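Local atomic coordinates of TraM protein (Plasmid R64, PDB entry 3WZ3), a protein that is probably an inner-membrane component of a type IVB secretion (conjugation) apparatus, the part in this chain being its periplasmic domain. Residues 58-63 and 98-103; 16-21 and 70-75; 8-13 and 116-121; 20-25 and 49-54. All blocks are in the same frame, centred on the assembly; numbering follows the deposited sequence.

Contact 1: residues 58-63 and 98-103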
loop_
_atom_site.group_PDB
_atom_site.type_symbol
_atom_site.label_atom_id
_atom_site.label_comp_id
_atom_site.label_asym_id
_atom_site.label_seq_id
_atom_site.Cartn_x
_atom_site.Cartn_y
_atom_site.Cartn_z
ATOM N N LEU A 58 6.447 -5.020 -11.887
ATOM C CA LEU A 58 6.493 -4.052 -12.972
ATOM C C LEU A 58 7.003 -4.682 -14.253
ATOM O O LEU A 58 6.469 -4.414 -15.321
ATOM C CB LEU A 58 7.353 -2.846 -12.588
ATOM C CG LEU A 58 6.797 -2.047 -11.413
ATOM C CD1 LEU A 58 7.716 -0.861 -11.176
ATOM C CD2 LEU A 58 5.382 -1.609 -11.711
ATOM N N GLU A 59 8.032 -5.515 -14.143
ATOM C CA GLU A 59 8.566 -6.167 -15.328
ATOM C C GLU A 59 7.555 -7.119 -15.926
ATOM O O GLU A 59 7.435 -7.211 -17.141
ATOM C CB GLU A 59 9.855 -6.930 -15.011
ATOM C CG GLU A 59 10.347 -7.746 -16.197
ATOM C CD GLU A 59 11.585 -8.565 -15.887
ATOM O OE1 GLU A 59 12.676 -7.966 -15.778
ATOM O OE2 GLU A 59 11.466 -9.812 -15.767
ATOM N N THR A 60 6.810 -7.829 -15.083
ATOM C CA THR A 60 5.813 -8.772 -15.583
ATOM C C THR A 60 4.630 -8.043 -16.221
ATOM O O THR A 60 4.142 -8.442 -17.281
ATOM C CB THR A 60 5.320 -9.719 -14.479
ATOM O OG1 THR A 60 6.442 -10.394 -13.897
ATOM C CG2 THR A 60 4.344 -10.758 -15.057
ATOM N N ILE A 61 4.165 -6.970 -15.591
ATOM C CA ILE A 61 3.106 -6.157 -16.174
ATOM C C ILE A 61 3.537 -5.659 -17.548
ATOM O O ILE A 61 2.778 -5.780 -18.521
ATOM C CB ILE A 61 2.735 -4.972 -15.264
ATOM C CG1 ILE A 61 1.963 -5.469 -14.039
ATOM C CG2 ILE A 61 1.868 -3.976 -16.034
ATOM C CD1 ILE A 61 1.587 -4.353 -13.061
ATOM N N LYS A 62 4.747 -5.122 -17.637
ATOM C CA LYS A 62 5.217 -4.540 -18.899
ATOM C C LYS A 62 5.445 -5.590 -19.979
ATOM O O LYS A 62 4.988 -5.437 -21.114
ATOM C CB LYS A 62 6.506 -3.748 -18.685
ATOM C CG LYS A 62 7.064 -3.121 -19.958
ATOM C CD LYS A 62 8.377 -2.414 -19.668
ATOM C CE LYS A 62 8.942 -1.755 -20.917
ATOM N NZ LYS A 62 9.166 -2.751 -22.004
ATOM N N LYS A 63 6.151 -6.654 -19.635
ATOM C CA LYS A 63 6.523 -7.647 -20.639
ATOM C C LYS A 63 5.372 -8.546 -21.053
ATOM O O LYS A 63 5.233 -8.868 -22.239
ATOM C CB LYS A 63 7.707 -8.475 -20.151
ATOM C CG LYS A 63 9.009 -7.698 -20.190
ATOM C CD LYS A 63 10.142 -8.481 -19.553
ATOM C CE LYS A 63 10.276 -9.865 -20.165
ATOM N NZ LYS A 63 11.305 -10.679 -19.448
HETATM N N MSE A 98 -2.940 -11.159 -3.903
HETATM C CA MSE A 98 -2.830 -10.500 -5.206
HETATM C C MSE A 98 -2.479 -11.473 -6.309
HETATM O O MSE A 98 -1.927 -12.544 -6.065
HETATM C CB MSE A 98 -1.829 -9.338 -5.152
HETATM C CG MSE A 98 -0.388 -9.737 -4.961
HETATM SE SE MSE A 98 0.838 -8.190 -4.847
HETATM C CE MSE A 98 0.338 -7.557 -3.090
ATOM N N ARG A 99 -2.804 -11.093 -7.533
ATOM C CA ARG A 99 -2.623 -12.007 -8.652
ATOM C C ARG A 99 -2.391 -11.249 -9.943
ATOM O O ARG A 99 -3.099 -10.290 -10.230
ATOM C CB ARG A 99 -3.856 -12.908 -8.803
ATOM C CG ARG A 99 -3.620 -14.045 -9.790
ATOM C CD ARG A 99 -4.816 -14.959 -9.870
ATOM N NE ARG A 99 -4.436 -16.237 -10.463
ATOM C CZ ARG A 99 -5.197 -17.323 -10.452
ATOM N NH1 ARG A 99 -6.387 -17.295 -9.865
ATOM N NH2 ARG A 99 -4.761 -18.438 -11.023
ATOM N N LEU A 100 -1.404 -11.687 -10.716
ATOM C CA LEU A 100 -1.191 -11.159 -12.062
ATOM C C LEU A 100 -2.105 -11.895 -13.032
ATOM O O LEU A 100 -2.094 -13.125 -13.075
ATOM C CB LEU A 100 0.287 -11.292 -12.448
ATOM C CG LEU A 100 1.208 -10.326 -11.702
ATOM C CD1 LEU A 100 2.670 -10.808 -11.702
ATOM C CD2 LEU A 100 1.071 -8.929 -12.298
ATOM N N VAL A 101 -2.906 -11.139 -13.774
ATOM C CA VAL A 101 -3.931 -11.707 -14.643
ATOM C C VAL A 101 -3.822 -11.146 -16.054
ATOM O O VAL A 101 -3.880 -9.940 -16.256
ATOM C CB VAL A 101 -5.337 -11.430 -14.090
ATOM C CG1 VAL A 101 -6.407 -11.947 -15.053
ATOM C CG2 VAL A 101 -5.492 -12.067 -12.715
ATOM N N GLY A 102 -3.676 -12.037 -17.030
ATOM C CA GLY A 102 -3.596 -11.634 -18.420
ATOM C C GLY A 102 -4.856 -12.047 -19.152
ATOM O O GLY A 102 -5.782 -12.586 -18.545
ATOM N N GLN A 103 -4.884 -11.796 -20.458
ATOM C CA GLN A 103 -6.025 -12.160 -21.283
ATOM C C GLN A 103 -6.103 -13.666 -21.462
ATOM O O GLN A 103 -7.179 -14.249 -21.366
ATOM C CB GLN A 103 -5.944 -11.480 -22.651
ATOM C CG GLN A 103 -5.924 -9.960 -22.597
ATOM C CD GLN A 103 -5.980 -9.332 -23.977
ATOM O OE1 GLN A 103 -6.557 -9.901 -24.908
ATOM N NE2 GLN A 103 -5.373 -8.155 -24.119
#
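Leu100 reaches out from strand 88-101 and divides its two terminal methyls between neighbouring residues of helix 57-64. CD1 goes to Thr60, where the nearest atom is the methyl CG2 at 3.7 Å, with the branch carbon CB just behind it. CD2 goes to Ile61 and lies 4.0 Å from Ile61 CG1, the methylene in the middle of that side chain. Leu100 buries the most surface of the three, and its fork thus straddles two consecutive helix positions, meeting Ile61 almost at a right angle and Thr60 at a slant.

The rotation of Thr60 sorts its two branches by polarity. With CG2 anti to the backbone N, the methyl is presented to Leu100, while OG1 (chi1 -56°) turns back along the helix and hydrogen-bonds to the carbonyl of Asn56. The hydroxyl is therefore satisfied within its own helix, and what Thr60 offers to the strand is hydrocarbon. The contact is small, burying 116 Å² in all, and is wholly apolar.

Between Ile61 and Leu100 the backbones stay 7.8 Å apart at their CA atoms, a gap bridged by side chains alone. Leu100 also packs on Leu68 of the adjacent strand 67-82 and on Met66 in the connection leading to it, whereas Ile61 also packs on Tyr29, so helix 57-64 lies against both helix 29-35 and strand 88-101 of the antiparallel sheet.

Contact 2: residues 16-21 and 70-75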
loop_
_atom_site.group_PDB
_atom_site.type_symbol
_atom_site.label_atom_id
_atom_site.label_comp_id
_atom_site.label_asym_id
_atom_site.label_seq_id
_atom_site.Cartn_x
_atom_site.Cartn_y
_atom_site.Cartn_z
ATOM N N GLN A 16 -7.506 1.664 2.007
ATOM C CA GLN A 16 -7.725 2.355 0.731
ATOM C C GLN A 16 -6.420 2.447 -0.056
ATOM O O GLN A 16 -6.397 2.198 -1.269
ATOM C CB GLN A 16 -8.337 3.736 0.977
ATOM C CG GLN A 16 -9.734 3.651 1.598
ATOM C CD GLN A 16 -10.188 4.936 2.297
ATOM O OE1 GLN A 16 -9.513 5.967 2.241
ATOM N NE2 GLN A 16 -11.333 4.865 2.978
ATOM N N ALA A 17 -5.327 2.789 0.622
ATOM C CA ALA A 17 -4.025 2.843 -0.028
ATOM C C ALA A 17 -3.622 1.500 -0.603
ATOM O O ALA A 17 -3.127 1.437 -1.726
ATOM C CB ALA A 17 -2.949 3.353 0.934
ATOM N N LEU A 18 -3.801 0.422 0.162
ATOM C CA LEU A 18 -3.447 -0.902 -0.344
ATOM C C LEU A 18 -4.279 -1.280 -1.562
ATOM O O LEU A 18 -3.760 -1.870 -2.515
ATOM C CB LEU A 18 -3.623 -1.970 0.750
ATOM C CG LEU A 18 -2.515 -1.901 1.791
ATOM C CD1 LEU A 18 -2.886 -2.710 3.038
ATOM C CD2 LEU A 18 -1.231 -2.462 1.204
ATOM N N ALA A 19 -5.567 -0.954 -1.541
ATOM C CA ALA A 19 -6.420 -1.260 -2.695
ATOM C C ALA A 19 -5.897 -0.581 -3.953
ATOM O O ALA A 19 -5.793 -1.190 -5.027
ATOM C CB ALA A 19 -7.866 -0.845 -2.436
ATOM N N THR A 20 -5.576 0.697 -3.840
ATOM C CA THR A 20 -5.050 1.440 -4.973
ATOM C C THR A 20 -3.666 0.950 -5.382
ATOM O O THR A 20 -3.353 0.855 -6.576
ATOM C CB THR A 20 -4.980 2.944 -4.642
ATOM O OG1 THR A 20 -6.272 3.383 -4.216
ATOM C CG2 THR A 20 -4.563 3.743 -5.878
ATOM N N ALA A 21 -2.824 0.628 -4.399
ATOM C CA ALA A 21 -1.446 0.283 -4.678
ATOM C C ALA A 21 -1.297 -0.998 -5.488
ATOM O O ALA A 21 -0.367 -1.126 -6.283
ATOM C CB ALA A 21 -0.668 0.160 -3.373
ATOM N N ALA A 70 -5.830 -7.242 -6.626
ATOM C CA ALA A 70 -5.593 -7.555 -5.220
ATOM C C ALA A 70 -6.810 -7.299 -4.374
ATOM O O ALA A 70 -7.587 -6.372 -4.644
ATOM C CB ALA A 70 -4.423 -6.720 -4.676
ATOM N N THR A 71 -6.925 -8.098 -3.318
ATOM C CA THR A 71 -7.985 -7.930 -2.339
ATOM C C THR A 71 -7.350 -7.812 -0.962
ATOM O O THR A 71 -6.525 -8.638 -0.587
ATOM C CB THR A 71 -8.955 -9.116 -2.350
ATOM O OG1 THR A 71 -9.600 -9.202 -3.631
ATOM C CG2 THR A 71 -10.026 -8.922 -1.276
ATOM N N THR A 72 -7.749 -6.781 -0.222
ATOM C CA THR A 72 -7.240 -6.543 1.127
ATOM C C THR A 72 -8.277 -7.024 2.122
ATOM O O THR A 72 -9.460 -6.664 2.025
ATOM C CB THR A 72 -6.937 -5.045 1.336
ATOM O OG1 THR A 72 -5.984 -4.627 0.355
ATOM C CG2 THR A 72 -6.368 -4.797 2.717
ATOM N N GLY A 73 -7.839 -7.852 3.070
ATOM C CA GLY A 73 -8.737 -8.380 4.082
ATOM C C GLY A 73 -8.882 -7.444 5.254
ATOM O O GLY A 73 -8.363 -6.328 5.277
ATOM N N ALA A 74 -9.605 -7.909 6.261
ATOM C CA ALA A 74 -9.783 -7.101 7.450
ATOM C C ALA A 74 -8.466 -6.966 8.208
ATOM O O ALA A 74 -7.809 -7.944 8.525
ATOM C CB ALA A 74 -10.856 -7.702 8.339
ATOM N N GLY A 75 -8.114 -5.731 8.505
ATOM C CA GLY A 75 -6.869 -5.436 9.176
ATOM C C GLY A 75 -7.055 -5.221 10.659
ATOM O O GLY A 75 -8.174 -5.224 11.177
HETATM O O HOH W 1 -5.668 -4.550 -2.225
#
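A helix-on-sheet contact, small and partly water-mediated, joins Leu18 and Ala19 of helix 7-22 to Thr72, its centre about 7 Å from the centre of the chain, where strand 67-82, an outermost strand of the sheet, breaks off into the loop at Gly73. The helix comes close here: Ala19 and Thr72 have their CA atoms 6.6 Å apart, and the small side chain of Ala19 lies at the margin of the contact.

Thr72 meets Leu18 with both of its branches. Its hydroxyl OG1 lies 3.6 Å from Leu18 CB, at the root of the leucine, and its methyl CG2 is 4.1 Å from Leu18 CD1, at the far end. The two side chains cross at about a right angle. Placing OG1 beside its own backbone N (chi1 -58°) turns the hydroxyl to the helix backbone and sets the methyl across the end of the leucine, against CD1.

The domain belongs to the NTF2 clan, and its curved four-stranded antiparallel sheet carries helix 7-22 on its concave side, as in NTF2-like folds. Beyond this pair the leucine continues to Tyr94 of strand 88-101, which Thr72 also touches, and to Met135 of strand 130-139.

One water completes the polar side of the contact. It stands 2.6 Å from Thr72 OG1 and gives a weak hydrogen bond to the carbonyl Leu18 O at 3.3 Å.

Contact 3: residues 8-13 and 116-121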
loop_
_atom_site.group_PDB
_atom_site.type_symbol
_atom_site.label_atom_id
_atom_site.label_comp_id
_atom_site.label_asym_id
_atom_site.label_seq_id
_atom_site.Cartn_x
_atom_site.Cartn_y
_atom_site.Cartn_z
ATOM N N ASN A 8 -9.849 4.249 13.651
ATOM C CA ASN A 8 -10.644 3.751 12.538
ATOM C C ASN A 8 -10.451 4.547 11.244
ATOM O O ASN A 8 -10.417 3.968 10.158
ATOM C CB ASN A 8 -12.124 3.620 12.903
ATOM C CG ASN A 8 -12.514 2.186 13.165
ATOM O OD1 ASN A 8 -13.424 1.652 12.524
ATOM N ND2 ASN A 8 -11.795 1.531 14.081
ATOM N N ASP A 9 -10.324 5.866 11.350
ATOM C CA ASP A 9 -10.009 6.684 10.194
ATOM C C ASP A 9 -8.667 6.280 9.588
ATOM O O ASP A 9 -8.520 6.180 8.360
ATOM C CB ASP A 9 -9.969 8.156 10.607
ATOM C CG ASP A 9 -11.337 8.686 11.036
ATOM O OD1 ASP A 9 -12.348 8.327 10.391
ATOM O OD2 ASP A 9 -11.395 9.463 12.016
ATOM N N ALA A 10 -7.682 6.059 10.455
ATOM C CA ALA A 10 -6.361 5.657 9.965
ATOM C C ALA A 10 -6.408 4.263 9.341
ATOM O O ALA A 10 -5.789 4.023 8.294
ATOM C CB ALA A 10 -5.310 5.769 11.071
HETATM N N MSE A 11 -7.150 3.342 9.948
HETATM C CA MSE A 11 -7.230 2.008 9.353
HETATM C C MSE A 11 -7.815 2.042 7.943
HETATM O O MSE A 11 -7.326 1.341 7.041
HETATM C CB MSE A 11 -8.028 1.045 10.229
HETATM C CG MSE A 11 -7.745 -0.389 9.836
HETATM SE SE MSE A 11 -8.522 -1.657 11.062
HETATM C CE MSE A 11 -10.375 -1.292 10.668
ATOM N N ALA A 12 -8.873 2.839 7.761
ATOM C CA ALA A 12 -9.494 3.006 6.450
ATOM C C ALA A 12 -8.520 3.641 5.437
ATOM O O ALA A 12 -8.469 3.231 4.286
ATOM C CB ALA A 12 -10.752 3.849 6.574
ATOM N N PHE A 13 -7.735 4.627 5.870
ATOM C CA PHE A 13 -6.734 5.252 5.001
ATOM C C PHE A 13 -5.762 4.182 4.489
ATOM O O PHE A 13 -5.439 4.133 3.310
ATOM C CB PHE A 13 -5.994 6.328 5.803
ATOM C CG PHE A 13 -4.957 7.079 5.026
ATOM C CD1 PHE A 13 -5.295 8.243 4.339
ATOM C CD2 PHE A 13 -3.630 6.672 5.024
ATOM C CE1 PHE A 13 -4.341 8.957 3.647
ATOM C CE2 PHE A 13 -2.669 7.388 4.320
ATOM C CZ PHE A 13 -3.033 8.542 3.625
ATOM N N ILE A 116 1.766 -1.598 7.767
ATOM C CA ILE A 116 1.710 -0.215 7.341
ATOM C C ILE A 116 1.792 0.663 8.586
ATOM O O ILE A 116 0.992 0.484 9.508
ATOM C CB ILE A 116 0.331 0.041 6.662
ATOM C CG1 ILE A 116 0.154 -0.898 5.465
ATOM C CG2 ILE A 116 0.176 1.500 6.258
ATOM C CD1 ILE A 116 1.146 -0.645 4.433
ATOM N N THR A 117 2.750 1.582 8.650
ATOM C CA THR A 117 2.740 2.597 9.693
ATOM C C THR A 117 2.335 3.929 9.077
ATOM O O THR A 117 2.961 4.400 8.109
ATOM C CB THR A 117 4.066 2.738 10.430
ATOM O OG1 THR A 117 4.346 1.527 11.150
ATOM C CG2 THR A 117 3.966 3.855 11.461
ATOM N N ILE A 118 1.272 4.502 9.622
ATOM C CA ILE A 118 0.702 5.761 9.166
ATOM C C ILE A 118 1.042 6.815 10.198
ATOM O O ILE A 118 0.870 6.586 11.405
ATOM C CB ILE A 118 -0.817 5.641 9.039
ATOM C CG1 ILE A 118 -1.159 4.645 7.937
ATOM C CG2 ILE A 118 -1.444 7.014 8.730
ATOM C CD1 ILE A 118 -2.609 4.205 7.925
ATOM N N GLN A 119 1.556 7.956 9.758
ATOM C CA GLN A 119 1.814 9.065 10.674
ATOM C C GLN A 119 0.951 10.270 10.325
ATOM O O GLN A 119 0.548 10.449 9.183
ATOM C CB GLN A 119 3.294 9.469 10.661
ATOM C CG GLN A 119 3.765 10.061 9.328
ATOM C CD GLN A 119 5.274 10.283 9.291
ATOM O OE1 GLN A 119 5.987 9.976 10.249
ATOM N NE2 GLN A 119 5.766 10.818 8.188
ATOM N N ARG A 120 0.687 11.100 11.328
ATOM C CA ARG A 120 -0.011 12.355 11.120
ATOM C C ARG A 120 0.857 13.331 10.323
ATOM O O ARG A 120 2.087 13.316 10.426
ATOM C CB ARG A 120 -0.354 12.987 12.472
ATOM C CG ARG A 120 -1.552 12.363 13.190
ATOM C CD ARG A 120 -2.876 12.467 12.392
ATOM N NE ARG A 120 -2.974 13.783 11.736
ATOM C CZ ARG A 120 -3.297 14.909 12.355
ATOM N NH1 ARG A 120 -3.640 14.911 13.645
ATOM N NH2 ARG A 120 -3.293 16.042 11.664
ATOM N N VAL A 121 0.175 14.198 9.561
ATOM C CA VAL A 121 0.772 15.243 8.741
ATOM C C VAL A 121 -0.065 16.499 8.968
ATOM O O VAL A 121 -1.261 16.418 9.187
ATOM C CB VAL A 121 0.693 14.872 7.244
ATOM C CG1 VAL A 121 1.276 15.964 6.363
ATOM C CG2 VAL A 121 1.437 13.569 7.011
#
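Ile118 holds CG1 beside its backbone N (chi1 -65°) and then runs nearly extended to CD1 (chi2 167°), which carries that methyl off strand 110-120 to helix 7-22. From the helix, Phe13 swings its ring to meet it, CG anti to the backbone N at chi1 -179°. This is the helix-against-sheet packing of an NTF2-like domain, here made by the early turns of the N-terminal helix on an inner strand.

All three touching residues are buried, and a single methyl does nearly all the work. Ile118 CD1 sits at the edge of the Phe13 ring, close to its plane and 3.9 Å from CD2, so it meets the rim and not a face. It also approaches the methyl of Ala10, where CB is 4.4 Å away. The alanine allows the backbones within 7.1 Å of each other, measured between the CA atoms of Ala10 and Ile118.

Trp90 and Phe92 of strand 88-101 pack on Ala10 as well, as does Met130 of strand 130-139, and Ser128 and Arg39 touch Phe13. On the helix backbone itself, the same Ile118 CD1 presses to 3.2 Å from the carbonyl oxygen of Ala10.

Contact 4: residues 20-25 and 49-54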
loop_
_atom_site.group_PDB
_atom_site.type_symbol
_atom_site.label_atom_id
_atom_site.label_comp_id
_atom_site.label_asym_id
_atom_site.label_seq_id
_atom_site.Cartn_x
_atom_site.Cartn_y
_atom_site.Cartn_z
ATOM N N THR A 20 -5.576 0.697 -3.840
ATOM C CA THR A 20 -5.050 1.440 -4.973
ATOM C C THR A 20 -3.666 0.950 -5.382
ATOM O O THR A 20 -3.353 0.855 -6.576
ATOM C CB THR A 20 -4.980 2.944 -4.642
ATOM O OG1 THR A 20 -6.272 3.383 -4.216
ATOM C CG2 THR A 20 -4.563 3.743 -5.878
ATOM N N ALA A 21 -2.824 0.628 -4.399
ATOM C CA ALA A 21 -1.446 0.283 -4.678
ATOM C C ALA A 21 -1.297 -0.998 -5.488
ATOM O O ALA A 21 -0.367 -1.126 -6.283
ATOM C CB ALA A 21 -0.668 0.160 -3.373
ATOM N N PHE A 22 -2.210 -1.946 -5.284
ATOM C CA PHE A 22 -2.027 -3.273 -5.854
ATOM C C PHE A 22 -3.113 -3.707 -6.832
ATOM O O PHE A 22 -3.194 -4.867 -7.194
ATOM C CB PHE A 22 -1.789 -4.306 -4.745
ATOM C CG PHE A 22 -0.516 -4.064 -3.990
ATOM C CD1 PHE A 22 0.710 -4.217 -4.612
ATOM C CD2 PHE A 22 -0.551 -3.651 -2.679
ATOM C CE1 PHE A 22 1.896 -3.958 -3.919
ATOM C CE2 PHE A 22 0.622 -3.400 -1.980
ATOM C CZ PHE A 22 1.849 -3.556 -2.606
ATOM N N ASN A 23 -3.896 -2.742 -7.305
ATOM C CA ASN A 23 -4.761 -2.929 -8.469
ATOM C C ASN A 23 -4.291 -2.040 -9.604
ATOM O O ASN A 23 -4.584 -0.854 -9.635
ATOM C CB ASN A 23 -6.219 -2.691 -8.095
ATOM C CG ASN A 23 -6.765 -3.823 -7.239
ATOM O OD1 ASN A 23 -7.189 -4.853 -7.759
ATOM N ND2 ASN A 23 -6.728 -3.651 -5.927
ATOM N N LEU A 24 -3.527 -2.637 -10.510
ATOM C CA LEU A 24 -2.802 -1.895 -11.531
ATOM C C LEU A 24 -3.165 -2.407 -12.912
ATOM O O LEU A 24 -3.339 -3.613 -13.136
ATOM C CB LEU A 24 -1.298 -2.048 -11.322
ATOM C CG LEU A 24 -0.741 -1.546 -9.987
ATOM C CD1 LEU A 24 0.743 -1.895 -9.920
ATOM C CD2 LEU A 24 -0.966 -0.043 -9.768
ATOM N N ASP A 25 -3.252 -1.467 -13.842
ATOM C CA ASP A 25 -3.647 -1.765 -15.213
ATOM C C ASP A 25 -2.414 -1.854 -16.115
ATOM O O ASP A 25 -1.497 -1.041 -15.991
ATOM C CB ASP A 25 -4.541 -0.632 -15.692
ATOM C CG ASP A 25 -5.046 -0.842 -17.085
ATOM O OD1 ASP A 25 -4.368 -0.381 -18.024
ATOM O OD2 ASP A 25 -6.132 -1.447 -17.232
ATOM N N VAL A 49 7.754 0.388 -3.475
ATOM C CA VAL A 49 8.590 0.039 -4.615
ATOM C C VAL A 49 9.297 -1.292 -4.350
ATOM O O VAL A 49 9.367 -2.144 -5.242
ATOM C CB VAL A 49 9.603 1.168 -4.918
ATOM C CG1 VAL A 49 10.642 0.701 -5.962
ATOM C CG2 VAL A 49 8.883 2.432 -5.387
ATOM N N ASN A 50 9.810 -1.488 -3.135
ATOM C CA ASN A 50 10.408 -2.770 -2.754
ATOM C C ASN A 50 9.434 -3.936 -2.891
ATOM O O ASN A 50 9.830 -5.007 -3.382
ATOM C CB ASN A 50 10.963 -2.714 -1.328
ATOM C CG ASN A 50 11.796 -3.944 -0.977
ATOM O OD1 ASN A 50 12.806 -4.216 -1.619
ATOM N ND2 ASN A 50 11.374 -4.678 0.041
ATOM N N ALA A 51 8.187 -3.747 -2.453
ATOM C CA ALA A 51 7.180 -4.805 -2.547
ATOM C C ALA A 51 6.882 -5.172 -4.009
ATOM O O ALA A 51 6.732 -6.356 -4.354
ATOM C CB ALA A 51 5.899 -4.405 -1.813
ATOM N N LEU A 52 6.804 -4.163 -4.875
ATOM C CA LEU A 52 6.597 -4.428 -6.291
ATOM C C LEU A 52 7.785 -5.235 -6.835
ATOM O O LEU A 52 7.595 -6.240 -7.522
ATOM C CB LEU A 52 6.433 -3.107 -7.053
ATOM C CG LEU A 52 5.165 -2.296 -6.783
ATOM C CD1 LEU A 52 5.315 -0.920 -7.401
ATOM C CD2 LEU A 52 3.935 -3.036 -7.313
ATOM N N GLN A 53 9.004 -4.819 -6.515
ATOM C CA GLN A 53 10.194 -5.513 -7.023
ATOM C C GLN A 53 10.297 -6.945 -6.507
ATOM O O GLN A 53 10.722 -7.868 -7.232
ATOM C CB GLN A 53 11.446 -4.719 -6.675
ATOM C CG GLN A 53 12.745 -5.436 -6.994
ATOM C CD GLN A 53 12.976 -5.610 -8.472
ATOM O OE1 GLN A 53 12.524 -4.807 -9.285
ATOM N NE2 GLN A 53 13.707 -6.664 -8.834
ATOM N N ALA A 54 9.901 -7.162 -5.261
ATOM C CA ALA A 54 10.072 -8.489 -4.676
ATOM C C ALA A 54 9.216 -9.532 -5.382
ATOM O O ALA A 54 9.560 -10.718 -5.363
ATOM C CB ALA A 54 9.770 -8.457 -3.189
#
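Leu52 projects from helix 42-54 into the notch between Phe22 and Leu24, and one methyl, CD2, sits in it. That methyl lies 4.1 Å from Phe22 CE1 on one flank and 4.3 Å from Leu24 CD1 on the other. The approach to the ring is oblique, and the leucine and phenylalanine side chains themselves run at a slant to one another. Holding CG beside its backbone N (chi1 -68°), Leu52 extends across the gap even though its CB does not point straight at the facing segment.

In the second fit the edge of the ring abuts an alanine. The outer corner of Phe22, CZ, comes to 4.2 Å from Ala51 CB, which lies at the ring edge near its plane. The short alanine side chain lets the rim of the ring come up to the helix. Ala21 CB lies over one face of the same ring, 3.9 Å above its plane and offset toward the rim.

Here the last part of helix 7-22 and the residues up to Leu24 pack on helix 42-54, a joint between the helices that cover the sheet of this NTF2-like domain. The backbones remain well separated, with 8.7 Å between the CA atoms of Phe22 and Leu52, so large side chains must span the distance.

Phe22 is hemmed in further by Tyr48, whose ring meets it edge-to-face, and by Phe114 of strand 110-120. Leu24 and Leu52 both continue onto Ile33 of helix 29-35.

In the fold
Contacts 2, 3 and 4 all draw on helix 7-22, and contacts 2 and 4 share Thr20 and Ala21. Contacts 3 and 4 lie on opposite sides of the chain's centre, their own centres about 19 Å apart, with contact 2 between them: Leu18 CD1 is 4.3 Å from Ile116 CG1 of contact 3, and Asn23 OD1 of contact 4 probably accepts a hydrogen bond from Ala70 N. Contact 1 touches contact 4 where Met98 CE meets Phe22 CD1 at 3.7 Å and Ile61 CD1 meets Leu24 CD1. It lies farthest from contact 3, about 29 Å between centres. Contacts 1, 2 and 3 reach the same antiparallel sheet, whereas contact 4 joins helix 7-22 and the loop after it to helix 42-54.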